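Local coordinates for protein probable Ni/Fe-hydrogenase 1 B-type cytochrome subunit (Escherichia coli K-12, PDB 6G94) that is a probable membrane-bound b-type cytochrome that binds haem and serves in electron transfer with Ni/Fe-hydrogenase 1, at residues 26-31 with 67-72; 40-45 with 54-59. All coordinates share one frame; numbering follows the deposited sequence.

Contact 1. Residues 26-31 with 67-72. With HEM (protoporphyrin IX containing Fe), chain B.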
loop_
_atom_site.group_PDB
_atom_site.type_symbol
_atom_site.label_atom_id
_atom_site.label_comp_id
_atom_site.label_asym_id
_atom_site.label_seq_id
_atom_site.Cartn_x
_atom_site.Cartn_y
_atom_site.Cartn_z
ATOM N N VAL I 26 0.454 48.988 -3.415
ATOM C CA VAL I 26 0.052 48.171 -4.557
ATOM C C VAL I 26 0.722 46.810 -4.463
ATOM O O VAL I 26 0.090 45.796 -4.684
ATOM C CB VAL I 26 0.391 48.863 -5.895
ATOM C CG1 VAL I 26 0.217 47.916 -7.078
ATOM C CG2 VAL I 26 -0.465 50.104 -6.062
ATOM N N LEU I 27 1.998 46.802 -4.117
ATOM C CA LEU I 27 2.741 45.575 -3.971
ATOM C C LEU I 27 2.126 44.768 -2.837
ATOM O O LEU I 27 1.915 43.594 -2.981
ATOM C CB LEU I 27 4.217 45.889 -3.713
ATOM C CG LEU I 27 5.232 44.757 -3.645
ATOM C CD1 LEU I 27 5.303 44.075 -4.996
ATOM C CD2 LEU I 27 6.573 45.329 -3.263
ATOM N N CYS I 28 1.814 45.428 -1.729
ATOM C CA CYS I 28 1.161 44.792 -0.599
ATOM C C CYS I 28 -0.196 44.260 -0.991
ATOM O O CYS I 28 -0.486 43.093 -0.800
ATOM C CB CYS I 28 1.053 45.748 0.582
ATOM S SG CYS I 28 2.606 45.927 1.470
ATOM N N MET I 29 -1.015 45.121 -1.561
ATOM C CA MET I 29 -2.326 44.739 -2.090
ATOM C C MET I 29 -2.257 43.486 -2.967
ATOM O O MET I 29 -2.989 42.540 -2.739
ATOM C CB MET I 29 -2.947 45.903 -2.875
ATOM C CG MET I 29 -4.425 45.745 -3.181
ATOM S SD MET I 29 -5.362 45.592 -1.659
ATOM C CE MET I 29 -5.371 47.284 -1.076
ATOM N N ALA I 30 -1.357 43.474 -3.951
ATOM C CA ALA I 30 -1.260 42.345 -4.883
ATOM C C ALA I 30 -0.917 41.063 -4.145
ATOM O O ALA I 30 -1.307 39.974 -4.562
ATOM C CB ALA I 30 -0.239 42.614 -5.974
ATOM N N VAL I 31 -0.210 41.200 -3.034
ATOM C CA VAL I 31 0.279 40.047 -2.315
ATOM C C VAL I 31 -0.793 39.571 -1.338
ATOM O O VAL I 31 -1.052 38.367 -1.231
ATOM C CB VAL I 31 1.627 40.342 -1.600
ATOM C CG1 VAL I 31 1.950 39.268 -0.578
ATOM C CG2 VAL I 31 2.760 40.444 -2.611
ATOM N N GLY I 67 0.489 42.205 5.512
ATOM C CA GLY I 67 -0.563 42.929 6.178
ATOM C C GLY I 67 -0.036 43.863 7.234
ATOM O O GLY I 67 -0.700 44.821 7.595
ATOM N N MET I 68 1.159 43.576 7.741
ATOM C CA MET I 68 1.824 44.456 8.697
ATOM C C MET I 68 2.296 45.692 7.963
ATOM O O MET I 68 1.899 46.807 8.303
ATOM C CB MET I 68 2.994 43.746 9.389
ATOM C CG MET I 68 2.570 42.653 10.360
ATOM S SD MET I 68 1.904 43.324 11.894
ATOM C CE MET I 68 1.687 41.845 12.884
ATOM N N VAL I 69 3.124 45.471 6.940
ATOM C CA VAL I 69 3.653 46.548 6.088
ATOM C C VAL I 69 2.520 47.415 5.531
ATOM O O VAL I 69 2.531 48.644 5.702
ATOM C CB VAL I 69 4.524 46.009 4.927
ATOM C CG1 VAL I 69 5.030 47.158 4.068
ATOM C CG2 VAL I 69 5.695 45.198 5.461
ATOM N N PHE I 70 1.565 46.760 4.870
ATOM C CA PHE I 70 0.369 47.409 4.351
ATOM C C PHE I 70 -0.290 48.297 5.389
ATOM O O PHE I 70 -0.608 49.434 5.097
ATOM C CB PHE I 70 -0.643 46.377 3.854
ATOM C CG PHE I 70 -1.945 46.970 3.423
ATOM C CD1 PHE I 70 -2.080 47.520 2.145
ATOM C CD2 PHE I 70 -3.037 46.998 4.287
ATOM C CE1 PHE I 70 -3.280 48.089 1.736
ATOM C CE2 PHE I 70 -4.241 47.555 3.884
ATOM C CZ PHE I 70 -4.363 48.097 2.606
ATOM N N THR I 71 -0.495 47.776 6.592
ATOM C CA THR I 71 -1.171 48.520 7.662
ATOM C C THR I 71 -0.418 49.790 8.054
ATOM O O THR I 71 -1.018 50.850 8.217
ATOM C CB THR I 71 -1.384 47.651 8.919
ATOM O OG1 THR I 71 -2.193 46.528 8.575
ATOM C CG2 THR I 71 -2.104 48.415 10.000
ATOM N N VAL I 72 0.895 49.663 8.226
ATOM C CA VAL I 72 1.754 50.785 8.595
ATOM C C VAL I 72 1.694 51.880 7.521
ATOM O O VAL I 72 1.354 53.037 7.810
ATOM C CB VAL I 72 3.205 50.307 8.864
ATOM C CG1 VAL I 72 4.202 51.444 8.725
ATOM C CG2 VAL I 72 3.307 49.706 10.260
HETATM C CHA HEM B . -7.044 35.744 5.451
HETATM C CHB HEM B . -7.047 38.947 1.912
HETATM C CHC HEM B . -5.521 42.328 4.967
HETATM C CHD HEM B . -4.945 38.958 8.342
HETATM C C1A HEM B . -7.275 36.386 4.278
HETATM C C2A HEM B . -8.095 35.861 3.277
HETATM C C3A HEM B . -8.111 36.756 2.277
HETATM C C4A HEM B . -7.292 37.828 2.660
HETATM C CMA HEM B . -8.867 36.598 0.979
HETATM C CAA HEM B . -8.798 34.522 3.305
HETATM C CBA HEM B . -10.117 34.559 4.052
HETATM C CGA HEM B . -10.748 33.204 4.018
HETATM O O1A HEM B . -11.189 32.677 2.991
HETATM O O2A HEM B . -10.846 32.572 5.073
HETATM C C1B HEM B . -6.650 40.172 2.462
HETATM C C2B HEM B . -6.623 41.389 1.723
HETATM C C3B HEM B . -6.208 42.337 2.596
HETATM C C4B HEM B . -5.973 41.658 3.860
HETATM C CMB HEM B . -6.998 41.570 0.271
HETATM C CAB HEM B . -6.001 43.779 2.412
HETATM C CBB HEM B . -6.022 44.336 1.216
HETATM C C1C HEM B . -5.167 41.690 6.148
HETATM C C2C HEM B . -4.528 42.300 7.230
HETATM C C3C HEM B . -4.376 41.339 8.186
HETATM C C4C HEM B . -4.922 40.143 7.675
HETATM C CMC HEM B . -4.113 43.746 7.353
HETATM C CAC HEM B . -3.749 41.551 9.505
HETATM C CBC HEM B . -2.680 40.853 9.863
HETATM C C1D HEM B . -5.524 37.829 7.806
HETATM C C2D HEM B . -5.656 36.621 8.607
HETATM C C3D HEM B . -6.240 35.701 7.798
HETATM C C4D HEM B . -6.461 36.390 6.517
HETATM C CMD HEM B . -5.188 36.488 10.035
HETATM C CAD HEM B . -6.622 34.259 8.090
HETATM C CBD HEM B . -5.447 33.434 8.607
HETATM C CGD HEM B . -5.747 31.974 8.828
HETATM O O1D HEM B . -6.420 31.587 9.792
HETATM O O2D HEM B . -5.304 31.125 8.052
HETATM N NA HEM B . -6.809 37.612 3.908
HETATM N NB HEM B . -6.254 40.376 3.716
HETATM N NC HEM B . -5.345 40.376 6.419
HETATM N ND HEM B . -6.023 37.657 6.572
HETATM FE FE HEM B . -6.113 38.904 5.210
#

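Contact 2. Residues 40-45 with 54-59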
loop_
_atom_site.group_PDB
_atom_site.type_symbol
_atom_site.label_atom_id
_atom_site.label_comp_id
_atom_site.label_asym_id
_atom_site.label_seq_id
_atom_site.Cartn_x
_atom_site.Cartn_y
_atom_site.Cartn_z
ATOM N N GLY I 40 -8.112 30.673 1.601
ATOM C CA GLY I 40 -9.504 30.249 1.614
ATOM C C GLY I 40 -9.788 29.159 0.589
ATOM O O GLY I 40 -10.511 28.199 0.878
ATOM N N LYS I 41 -9.236 29.307 -0.614
ATOM C CA LYS I 41 -9.287 28.254 -1.622
ATOM C C LYS I 41 -7.856 27.789 -1.897
ATOM O O LYS I 41 -7.212 28.262 -2.855
ATOM C CB LYS I 41 -9.975 28.743 -2.900
ATOM C CG LYS I 41 -11.461 29.017 -2.741
ATOM C CD LYS I 41 -12.283 27.733 -2.855
ATOM C CE LYS I 41 -13.767 27.974 -2.559
ATOM N NZ LYS I 41 -14.552 26.708 -2.426
ATOM N N PRO I 42 -7.335 26.886 -1.039
ATOM C CA PRO I 42 -5.917 26.478 -1.091
ATOM C C PRO I 42 -5.544 25.786 -2.381
ATOM O O PRO I 42 -6.408 25.223 -3.061
ATOM C CB PRO I 42 -5.790 25.497 0.063
ATOM C CG PRO I 42 -6.886 25.897 1.001
ATOM C CD PRO I 42 -8.027 26.279 0.112
ATOM N N LEU I 43 -4.257 25.821 -2.699
ATOM C CA LEU I 43 -3.734 25.230 -3.918
ATOM C C LEU I 43 -3.950 23.736 -3.858
ATOM O O LEU I 43 -4.339 23.235 -2.805
ATOM C CB LEU I 43 -2.251 25.556 -4.050
ATOM C CG LEU I 43 -1.946 27.013 -4.418
ATOM C CD1 LEU I 43 -0.660 27.527 -3.783
ATOM C CD2 LEU I 43 -1.936 27.186 -5.924
ATOM N N PRO I 44 -3.699 23.010 -4.969
ATOM C CA PRO I 44 -3.772 21.545 -4.874
ATOM C C PRO I 44 -2.867 20.966 -3.769
ATOM O O PRO I 44 -1.929 21.638 -3.324
ATOM C CB PRO I 44 -3.304 21.093 -6.254
ATOM C CG PRO I 44 -3.744 22.190 -7.144
ATOM C CD PRO I 44 -3.454 23.438 -6.360
ATOM N N SER I 45 -3.144 19.740 -3.328
ATOM C CA SER I 45 -2.402 19.168 -2.223
ATOM C C SER I 45 -1.073 18.626 -2.702
ATOM O O SER I 45 -0.952 18.075 -3.802
ATOM C CB SER I 45 -3.207 18.046 -1.579
ATOM O OG SER I 45 -2.671 17.653 -0.332
ATOM N N PHE I 54 6.253 23.380 4.218
ATOM C CA PHE I 54 5.644 24.512 4.903
ATOM C C PHE I 54 4.958 25.480 3.908
ATOM O O PHE I 54 4.756 26.657 4.209
ATOM C CB PHE I 54 6.706 25.200 5.762
ATOM C CG PHE I 54 6.158 26.056 6.869
ATOM C CD1 PHE I 54 5.434 25.501 7.916
ATOM C CD2 PHE I 54 6.409 27.433 6.887
ATOM C CE1 PHE I 54 4.947 26.301 8.945
ATOM C CE2 PHE I 54 5.922 28.235 7.913
ATOM C CZ PHE I 54 5.190 27.666 8.947
ATOM N N TYR I 55 4.579 24.974 2.733
ATOM C CA TYR I 55 3.918 25.778 1.702
ATOM C C TYR I 55 2.763 26.623 2.202
ATOM O O TYR I 55 2.803 27.834 2.091
ATOM C CB TYR I 55 3.442 24.898 0.566
ATOM C CG TYR I 55 4.570 24.266 -0.187
ATOM C CD1 TYR I 55 5.591 25.059 -0.761
ATOM C CD2 TYR I 55 4.633 22.879 -0.343
ATOM C CE1 TYR I 55 6.639 24.484 -1.463
ATOM C CE2 TYR I 55 5.684 22.284 -1.043
ATOM C CZ TYR I 55 6.688 23.099 -1.597
ATOM O OH TYR I 55 7.730 22.529 -2.293
ATOM N N MET I 56 1.737 26.003 2.767
ATOM C CA MET I 56 0.639 26.785 3.323
ATOM C C MET I 56 1.123 27.740 4.413
ATOM O O MET I 56 0.703 28.895 4.463
ATOM C CB MET I 56 -0.469 25.886 3.870
ATOM C CG MET I 56 -1.519 26.613 4.721
ATOM S SD MET I 56 -2.712 27.647 3.809
ATOM C CE MET I 56 -3.185 26.600 2.426
ATOM N N GLY I 57 2.025 27.264 5.258
ATOM C CA GLY I 57 2.560 28.079 6.326
ATOM C C GLY I 57 3.280 29.317 5.826
ATOM O O GLY I 57 3.193 30.371 6.456
ATOM N N TYR I 58 3.959 29.211 4.686
ATOM C CA TYR I 58 4.633 30.357 4.079
ATOM C C TYR I 58 3.657 31.358 3.453
ATOM O O TYR I 58 3.872 32.546 3.512
ATOM C CB TYR I 58 5.632 29.931 3.010
ATOM C CG TYR I 58 6.924 29.412 3.526
ATOM C CD1 TYR I 58 7.687 30.145 4.428
ATOM C CD2 TYR I 58 7.400 28.182 3.106
ATOM C CE1 TYR I 58 8.898 29.648 4.915
ATOM C CE2 TYR I 58 8.591 27.672 3.580
ATOM C CZ TYR I 58 9.335 28.412 4.479
ATOM O OH TYR I 58 10.499 27.900 4.929
ATOM N N ILE I 59 2.591 30.874 2.841
ATOM C CA ILE I 59 1.554 31.729 2.297
ATOM C C ILE I 59 0.923 32.566 3.405
ATOM O O ILE I 59 0.658 33.734 3.228
ATOM C CB ILE I 59 0.497 30.866 1.592
ATOM C CG1 ILE I 59 1.051 30.337 0.287
ATOM C CG2 ILE I 59 -0.826 31.593 1.372
ATOM C CD1 ILE I 59 0.203 29.207 -0.258
#

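Contact 1. Residues 26-31 with 67-72
Gly67 O takes both the backbone N and the hydroxyl of Thr71, Thr71 N at 3.1 Å and OG1 at a modelled distance too short to trust, in the turn that also carries Val69 and Phe70, which touch Cys28, and Phe70 also Met29. Cys28 makes two of the touches between the helices: its CB lies 3.7 Å from Phe70 CB and meets the Phe70 ring at its edge, near the ring plane. SG reaches further, ending 3.8 Å from Val69 CG1. Phe70 leaves its helix with CG anti to the backbone N (chi1 175°), which carries the ring toward helix 20-40, where Thr25 and Leu32 also touch it. Met29 is bent at chi2 and chi3; its CE comes obliquely to Phe70 CE1 at 3.6 Å, while SD lies against the haem vinyl carbon CBB, which also approaches the Phe70 ring obliquely. On the haem side, Thr71 OG1 and Gly67 O each lie 3.6 Å from the haem methyl CMC. Helices 20-40 and 55-83 run largely antiparallel here (141° between segment axes, 9.2 Å apart); helix 130-151 flanks the haem side through Tyr136 on Met29 and Ile144 and Phe148 on Thr71.

Contact 2. Residues 40-45 with 54-59
The connection between transmembrane helices 20-40 and 55-83, predicted to lie on the periplasmic side, folds back here so that the chain leaving the first helix touches the opening turns of the second, which begins just after Phe54. Two separate apolar touches make the contact. In one, the methyl CE of Met56 meets the Pro42 ring, 3.7 Å from CB and 4.0 Å from CG. Met56 reaches it by a folded path: CG stands anti to the backbone N (chi1 168°), and bends at chi2 and chi3 turn the methyl toward the proline. The backbones stay well apart even where they come nearest, with Pro42 CA 7.9 Å from Met56 CA, so side chains alone span the gap. In the other touch, Leu43 CD1 and Ile59 CD1 approach at 4.0 Å, one helical turn further along from Met56, and the two side chains lie at a slant to each other. Phe38 touches Leu43, while Thr35 and Ile39 touch Ile59, so helix 20-40 borders this second touch. A chain of another protein also meets this region: one of its basic side chains hydrogen-bonds Leu43 O. The meeting of the two segments is therefore van der Waals in character, built from aliphatic carbons and one methionine methyl, whereas Leu43 O and Ser45 OG hydrogen-bond a chain of another protein.

Both contacts pair helix 20-40, or the chain just beyond it, with helix 55-83, and contact 2 belongs to the connection that lies between the segments of contact 1. Their centres are 19 Å apart and their nearest atoms about 7 Å, without touching. The haem extends from one contact to the other, with its vinyl and methyl edge at contact 1 and its propionates toward contact 2. There Gly40 CA is 3.3 Å from HEM O1A, a propionate oxygen. The Met56 side chain is about 6 Å from the haem. Between 54-59 and 67-72 on the same helix, Arg60 hydrogen-bonds the haem through NE, as does His181 through ND1 from helix 177-203.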